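Local coordinates for conserved hypothetical protein (Staphylococcus aureus subsp. aureus, PDB 2AP3) that is of unknown function but, as a helical-bundle member of a putative cell-wall binding lipoprotein family, may act at the cell envelope, at residues Ala135-Tyr149 and Val160-Leu174. Numbering follows the deposited sequence.
Sequences AYKKAVNSEKTLFKY and VNEKSKAIEQNYKKL
Lys163 lays its chain across the end of 135-149, passing from Leu146 at CB to Tyr149 at CD and CE. Its CB touches Leu146 CD1 at 4.0 Å, and CD reaches Tyr149 CB. CE then settles over one face of the Tyr149 ring, 3.6 Å from the centroid, a CH-pi contact displaced toward CG. A bend at the last torsion (chi4 -48°) keeps NZ above the same face, where it makes a cation-pi interaction; the phenol oxygen of Tyr149 is hydrogen-bonded to the backbone N of Thr156. Leu146 itself is a knob in the hole formed by Val160, Lys163, Ser164 and Ile167, with CD2 3.8 Å from Ile167 CD1.

Midway, Asn170 turns its amide edge to the opposite helix: ND2 donates to Ser142 OG at 3.1 Å, with the acceptor nearly in the amide plane. Ser142 OG, set between its backbone N and carbonyl carbon (chi1 67°), in turn donates to Ala139 O at 2.6 Å, which fixes its rotation. On the flank, Tyr171 lies with one ring face under Ala139 CB, 3.9 Å from the centroid, while its OH donates to Glu143 OE2 at 2.8 Å from above the carboxylate plane. Farther along, Leu174 CD1 packs against Ala135 CB. Two waters stitch the backbones together, one between Ala135 O and Asn170 O, the other between Ser142 O and Lys163 O.

The axes of 135-149 and 160-174 come within 8.8 Å at 164°, as part of the antiparallel hairpin formed by helices 109-150 and 157-195. Beyond it, helix 61-96 contacts Val140 and Phe147 and sends Arg78 to a salt bridge with Glu143 OE1, while helix 33-50 reaches Tyr136 and Glu143 through Ile42 and Lys49.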
loop_
_atom_site.group_PDB
_atom_site.type_symbol
_atom_site.label_atom_id
_atom_site.label_comp_id
_atom_site.label_asym_id
_atom_site.label_seq_id
_atom_site.Cartn_x
_atom_site.Cartn_y
_atom_site.Cartn_z
ATOM N N ALA A 135 8.833 3.513 -2.423
ATOM C CA ALA A 135 8.662 4.656 -3.329
ATOM C C ALA A 135 7.890 5.797 -2.635
ATOM O O ALA A 135 8.210 6.973 -2.815
ATOM C CB ALA A 135 7.942 4.219 -4.601
ATOM N N TYR A 136 6.878 5.438 -1.845
ATOM C CA TYR A 136 6.107 6.446 -1.146
ATOM C C TYR A 136 6.983 7.162 -0.116
ATOM O O TYR A 136 7.029 8.400 -0.083
ATOM C CB TYR A 136 4.871 5.819 -0.467
ATOM C CG TYR A 136 4.097 6.843 0.329
ATOM C CD1 TYR A 136 3.382 7.852 -0.321
ATOM C CD2 TYR A 136 4.130 6.846 1.728
ATOM C CE1 TYR A 136 2.701 8.834 0.397
ATOM C CE2 TYR A 136 3.434 7.841 2.472
ATOM C CZ TYR A 136 2.714 8.812 1.793
ATOM O OH TYR A 136 2.037 9.788 2.517
ATOM N N LYS A 137 7.688 6.389 0.720
ATOM C CA LYS A 137 8.588 7.005 1.712
ATOM C C LYS A 137 9.673 7.894 1.078
ATOM O O LYS A 137 9.971 8.984 1.590
ATOM C CB LYS A 137 9.208 5.938 2.602
ATOM C CG LYS A 137 8.174 5.274 3.487
ATOM C CD LYS A 137 8.843 4.333 4.518
ATOM C CE LYS A 137 9.268 3.051 3.911
ATOM N NZ LYS A 137 9.713 2.150 5.032
ATOM N N LYS A 138 10.219 7.452 -0.049
ATOM C CA LYS A 138 11.246 8.240 -0.723
ATOM C C LYS A 138 10.647 9.584 -1.135
ATOM O O LYS A 138 11.259 10.635 -0.951
ATOM C CB LYS A 138 11.788 7.476 -1.937
ATOM C CG LYS A 138 12.957 8.146 -2.575
ATOM C CD LYS A 138 13.330 7.431 -3.852
ATOM C CE LYS A 138 14.419 8.148 -4.578
ATOM N NZ LYS A 138 15.695 7.958 -3.889
ATOM N N ALA A 139 9.440 9.529 -1.690
ATOM C CA ALA A 139 8.792 10.764 -2.163
ATOM C C ALA A 139 8.546 11.735 -0.990
ATOM O O ALA A 139 8.922 12.916 -1.055
ATOM C CB ALA A 139 7.502 10.427 -2.880
ATOM N N VAL A 140 7.925 11.257 0.091
ATOM C CA VAL A 140 7.590 12.133 1.239
ATOM C C VAL A 140 8.853 12.636 1.918
ATOM O O VAL A 140 8.957 13.825 2.254
ATOM C CB VAL A 140 6.653 11.429 2.248
ATOM C CG1 VAL A 140 6.352 12.346 3.409
ATOM C CG2 VAL A 140 5.383 11.015 1.561
ATOM N N ASN A 141 9.851 11.767 2.037
ATOM C CA ASN A 141 11.133 12.211 2.544
ATOM C C ASN A 141 11.776 13.290 1.679
ATOM O O ASN A 141 12.386 14.203 2.226
ATOM C CB ASN A 141 12.058 11.030 2.780
ATOM C CG ASN A 141 11.768 10.330 4.111
ATOM O OD1 ASN A 141 11.444 9.120 4.173
ATOM N ND2 ASN A 141 11.882 11.084 5.184
ATOM N N SER A 142 11.610 13.219 0.352
ATOM C CA SER A 142 12.202 14.256 -0.526
ATOM C C SER A 142 11.485 15.615 -0.389
ATOM O O SER A 142 12.103 16.678 -0.573
ATOM C CB SER A 142 12.277 13.792 -1.984
ATOM O OG SER A 142 10.983 13.664 -2.505
ATOM N N GLU A 143 10.210 15.573 0.009
ATOM C CA GLU A 143 9.468 16.802 0.357
ATOM C C GLU A 143 10.072 17.377 1.635
ATOM O O GLU A 143 10.401 18.569 1.699
ATOM C CB GLU A 143 7.973 16.515 0.528
ATOM C CG GLU A 143 7.286 16.250 -0.839
ATOM C CD GLU A 143 5.869 15.694 -0.784
ATOM O OE1 GLU A 143 5.442 15.171 0.254
ATOM O OE2 GLU A 143 5.191 15.733 -1.847
ATOM N N LYS A 144 10.225 16.513 2.640
ATOM C CA LYS A 144 10.851 16.910 3.890
ATOM C C LYS A 144 12.227 17.577 3.669
ATOM O O LYS A 144 12.540 18.603 4.271
ATOM C CB LYS A 144 10.908 15.757 4.885
ATOM C CG LYS A 144 11.472 16.208 6.265
ATOM C CD LYS A 144 11.466 15.099 7.335
ATOM C CE LYS A 144 12.262 15.513 8.588
ATOM N NZ LYS A 144 12.228 14.395 9.582
ATOM N N THR A 145 13.038 17.002 2.784
ATOM C CA THR A 145 14.347 17.568 2.456
ATOM C C THR A 145 14.220 19.007 1.912
ATOM O O THR A 145 14.974 19.894 2.304
ATOM C CB THR A 145 15.046 16.644 1.462
ATOM O OG1 THR A 145 15.331 15.416 2.130
ATOM C CG2 THR A 145 16.330 17.242 0.945
ATOM N N LEU A 146 13.248 19.230 1.034
ATOM C CA LEU A 146 13.018 20.599 0.559
ATOM C C LEU A 146 12.605 21.502 1.723
ATOM O O LEU A 146 13.107 22.620 1.835
ATOM C CB LEU A 146 11.982 20.625 -0.549
ATOM C CG LEU A 146 11.448 21.999 -0.989
ATOM C CD1 LEU A 146 12.605 22.925 -1.420
ATOM C CD2 LEU A 146 10.407 21.878 -2.089
ATOM N N PHE A 147 11.703 21.033 2.577
ATOM C CA PHE A 147 11.236 21.914 3.657
ATOM C C PHE A 147 12.330 22.256 4.659
ATOM O O PHE A 147 12.387 23.409 5.136
ATOM C CB PHE A 147 9.983 21.347 4.347
ATOM C CG PHE A 147 8.866 21.012 3.396
ATOM C CD1 PHE A 147 8.591 21.820 2.298
ATOM C CD2 PHE A 147 8.108 19.859 3.586
ATOM C CE1 PHE A 147 7.556 21.501 1.382
ATOM C CE2 PHE A 147 7.080 19.520 2.679
ATOM C CZ PHE A 147 6.797 20.362 1.584
ATOM N N LYS A 148 13.204 21.295 4.959
ATOM C CA LYS A 148 14.352 21.566 5.826
ATOM C C LYS A 148 15.265 22.626 5.216
ATOM O O LYS A 148 15.797 23.494 5.925
ATOM C CB LYS A 148 15.135 20.301 6.098
ATOM C CG LYS A 148 14.465 19.386 7.111
ATOM C CD LYS A 148 15.362 18.165 7.497
ATOM C CE LYS A 148 16.733 18.543 8.102
ATOM N NZ LYS A 148 17.542 17.322 8.372
ATOM N N TYR A 149 15.436 22.565 3.896
ATOM C CA TYR A 149 16.239 23.565 3.206
ATOM C C TYR A 149 15.632 24.966 3.368
ATOM O O TYR A 149 16.333 25.949 3.577
ATOM C CB TYR A 149 16.412 23.155 1.741
ATOM C CG TYR A 149 17.063 24.202 0.865
ATOM C CD1 TYR A 149 18.413 24.519 0.998
ATOM C CD2 TYR A 149 16.324 24.859 -0.107
ATOM C CE1 TYR A 149 18.998 25.479 0.189
ATOM C CE2 TYR A 149 16.914 25.825 -0.939
ATOM C CZ TYR A 149 18.255 26.127 -0.776
ATOM O OH TYR A 149 18.868 27.081 -1.570
ATOM N N VAL A 160 15.724 25.632 -4.347
ATOM C CA VAL A 160 14.333 25.144 -4.354
ATOM C C VAL A 160 14.060 24.328 -5.609
ATOM O O VAL A 160 13.480 23.236 -5.534
ATOM C CB VAL A 160 13.324 26.322 -4.246
ATOM C CG1 VAL A 160 11.899 25.856 -4.581
ATOM C CG2 VAL A 160 13.358 26.924 -2.881
ATOM N N ASN A 161 14.486 24.837 -6.765
ATOM C CA ASN A 161 14.206 24.151 -8.021
ATOM C C ASN A 161 14.893 22.801 -8.105
ATOM O O ASN A 161 14.303 21.836 -8.563
ATOM C CB ASN A 161 14.613 25.019 -9.213
ATOM C CG ASN A 161 13.739 26.250 -9.362
ATOM O OD1 ASN A 161 12.704 26.380 -8.714
ATOM N ND2 ASN A 161 14.160 27.171 -10.228
ATOM N N GLU A 162 16.126 22.750 -7.616
ATOM C CA GLU A 162 16.943 21.534 -7.651
ATOM C C GLU A 162 16.331 20.468 -6.760
ATOM O O GLU A 162 16.327 19.282 -7.095
ATOM C CB GLU A 162 18.361 21.860 -7.191
ATOM C CG GLU A 162 19.342 20.683 -7.208
ATOM C CD GLU A 162 20.680 21.043 -6.583
ATOM O OE1 GLU A 162 20.946 22.249 -6.364
ATOM O OE2 GLU A 162 21.469 20.112 -6.300
ATOM N N LYS A 163 15.786 20.884 -5.630
ATOM C CA LYS A 163 15.146 19.921 -4.735
ATOM C C LYS A 163 13.764 19.501 -5.211
ATOM O O LYS A 163 13.307 18.371 -4.944
ATOM C CB LYS A 163 15.147 20.472 -3.314
ATOM C CG LYS A 163 16.571 20.593 -2.814
ATOM C CD LYS A 163 16.711 21.307 -1.498
ATOM C CE LYS A 163 18.149 21.796 -1.281
ATOM N NZ LYS A 163 19.212 20.785 -1.546
ATOM N N SER A 164 13.101 20.412 -5.922
ATOM C CA SER A 164 11.798 20.176 -6.519
ATOM C C SER A 164 11.825 19.120 -7.627
ATOM O O SER A 164 10.964 18.245 -7.673
ATOM C CB SER A 164 11.258 21.473 -7.087
ATOM O OG SER A 164 10.782 22.297 -6.052
ATOM N N LYS A 165 12.795 19.221 -8.531
ATOM C CA LYS A 165 12.938 18.196 -9.582
ATOM C C LYS A 165 13.059 16.766 -9.012
ATOM O O LYS A 165 12.457 15.826 -9.555
ATOM C CB LYS A 165 14.065 18.530 -10.587
ATOM C CG LYS A 165 15.408 18.949 -9.987
ATOM C CD LYS A 165 16.574 18.877 -10.983
ATOM C CE LYS A 165 17.860 19.452 -10.368
ATOM N NZ LYS A 165 19.118 18.974 -11.004
ATOM N N ALA A 166 13.795 16.604 -7.909
ATOM C CA ALA A 166 13.924 15.295 -7.251
ATOM C C ALA A 166 12.574 14.787 -6.723
ATOM O O ALA A 166 12.241 13.606 -6.894
ATOM C CB ALA A 166 14.931 15.359 -6.137
ATOM N N ILE A 167 11.812 15.682 -6.093
ATOM C CA ILE A 167 10.441 15.371 -5.691
ATOM C C ILE A 167 9.616 14.910 -6.912
ATOM O O ILE A 167 8.984 13.858 -6.874
ATOM C CB ILE A 167 9.751 16.566 -4.977
ATOM C CG1 ILE A 167 10.525 16.923 -3.719
ATOM C CG2 ILE A 167 8.299 16.251 -4.649
ATOM C CD1 ILE A 167 10.112 18.268 -3.098
ATOM N N GLU A 168 9.635 15.696 -7.994
ATOM C CA GLU A 168 8.938 15.310 -9.220
ATOM C C GLU A 168 9.330 13.929 -9.697
ATOM O O GLU A 168 8.464 13.130 -10.047
ATOM C CB GLU A 168 9.180 16.310 -10.355
ATOM C CG GLU A 168 8.303 17.530 -10.262
ATOM C CD GLU A 168 8.404 18.442 -11.477
ATOM O OE1 GLU A 168 7.765 19.511 -11.424
ATOM O OE2 GLU A 168 9.103 18.099 -12.472
ATOM N N GLN A 169 10.630 13.648 -9.724
ATOM C CA GLN A 169 11.098 12.367 -10.252
ATOM C C GLN A 169 10.624 11.214 -9.353
ATOM O O GLN A 169 10.229 10.126 -9.826
ATOM C CB GLN A 169 12.623 12.332 -10.378
ATOM C CG GLN A 169 13.124 11.066 -11.063
ATOM C CD GLN A 169 12.356 10.775 -12.348
ATOM O OE1 GLN A 169 12.332 11.596 -13.269
ATOM N NE2 GLN A 169 11.710 9.608 -12.407
ATOM N N ASN A 170 10.665 11.466 -8.053
ATOM C CA ASN A 170 10.212 10.483 -7.086
ATOM C C ASN A 170 8.745 10.178 -7.221
ATOM O O ASN A 170 8.330 9.024 -7.045
ATOM C CB ASN A 170 10.558 10.937 -5.670
ATOM C CG ASN A 170 12.042 10.953 -5.432
ATOM O OD1 ASN A 170 12.814 10.330 -6.175
ATOM N ND2 ASN A 170 12.460 11.667 -4.396
ATOM N N TYR A 171 7.963 11.199 -7.578
ATOM C CA TYR A 171 6.527 10.979 -7.805
ATOM C C TYR A 171 6.256 10.238 -9.119
ATOM O O TYR A 171 5.296 9.464 -9.188
ATOM C CB TYR A 171 5.711 12.266 -7.655
ATOM C CG TYR A 171 5.375 12.516 -6.206
ATOM C CD1 TYR A 171 4.451 11.713 -5.550
ATOM C CD2 TYR A 171 6.034 13.493 -5.468
ATOM C CE1 TYR A 171 4.161 11.905 -4.206
ATOM C CE2 TYR A 171 5.753 13.697 -4.136
ATOM C CZ TYR A 171 4.804 12.897 -3.503
ATOM O OH TYR A 171 4.516 13.083 -2.169
ATOM N N LYS A 172 7.104 10.437 -10.130
ATOM C CA LYS A 172 6.988 9.703 -11.401
ATOM C C LYS A 172 7.188 8.230 -11.112
ATOM O O LYS A 172 6.426 7.384 -11.567
ATOM C CB LYS A 172 8.020 10.161 -12.436
ATOM C CG LYS A 172 7.693 11.480 -13.153
ATOM C CD LYS A 172 8.744 11.770 -14.205
ATOM C CE LYS A 172 8.729 13.260 -14.609
ATOM N NZ LYS A 172 7.903 13.562 -15.812
ATOM N N LYS A 173 8.222 7.937 -10.336
ATOM C CA LYS A 173 8.512 6.575 -9.944
ATOM C C LYS A 173 7.405 5.979 -9.069
ATOM O O LYS A 173 7.056 4.795 -9.222
ATOM C CB LYS A 173 9.848 6.530 -9.228
ATOM C CG LYS A 173 11.044 6.886 -10.104
ATOM C CD LYS A 173 12.325 6.345 -9.471
ATOM C CE LYS A 173 12.730 7.105 -8.204
ATOM N NZ LYS A 173 13.448 6.192 -7.260
ATOM N N LEU A 174 6.854 6.778 -8.152
ATOM C CA LEU A 174 5.781 6.286 -7.294
ATOM C C LEU A 174 4.559 5.908 -8.141
ATOM O O LEU A 174 3.920 4.878 -7.877
ATOM C CB LEU A 174 5.422 7.298 -6.204
ATOM C CG LEU A 174 4.206 7.012 -5.304
ATOM C CD1 LEU A 174 4.373 5.686 -4.546
ATOM C CD2 LEU A 174 3.929 8.193 -4.386
HETATM O O HOH W 1 9.629 7.448 -5.131
HETATM O O HOH W 2 14.046 17.214 -2.299
#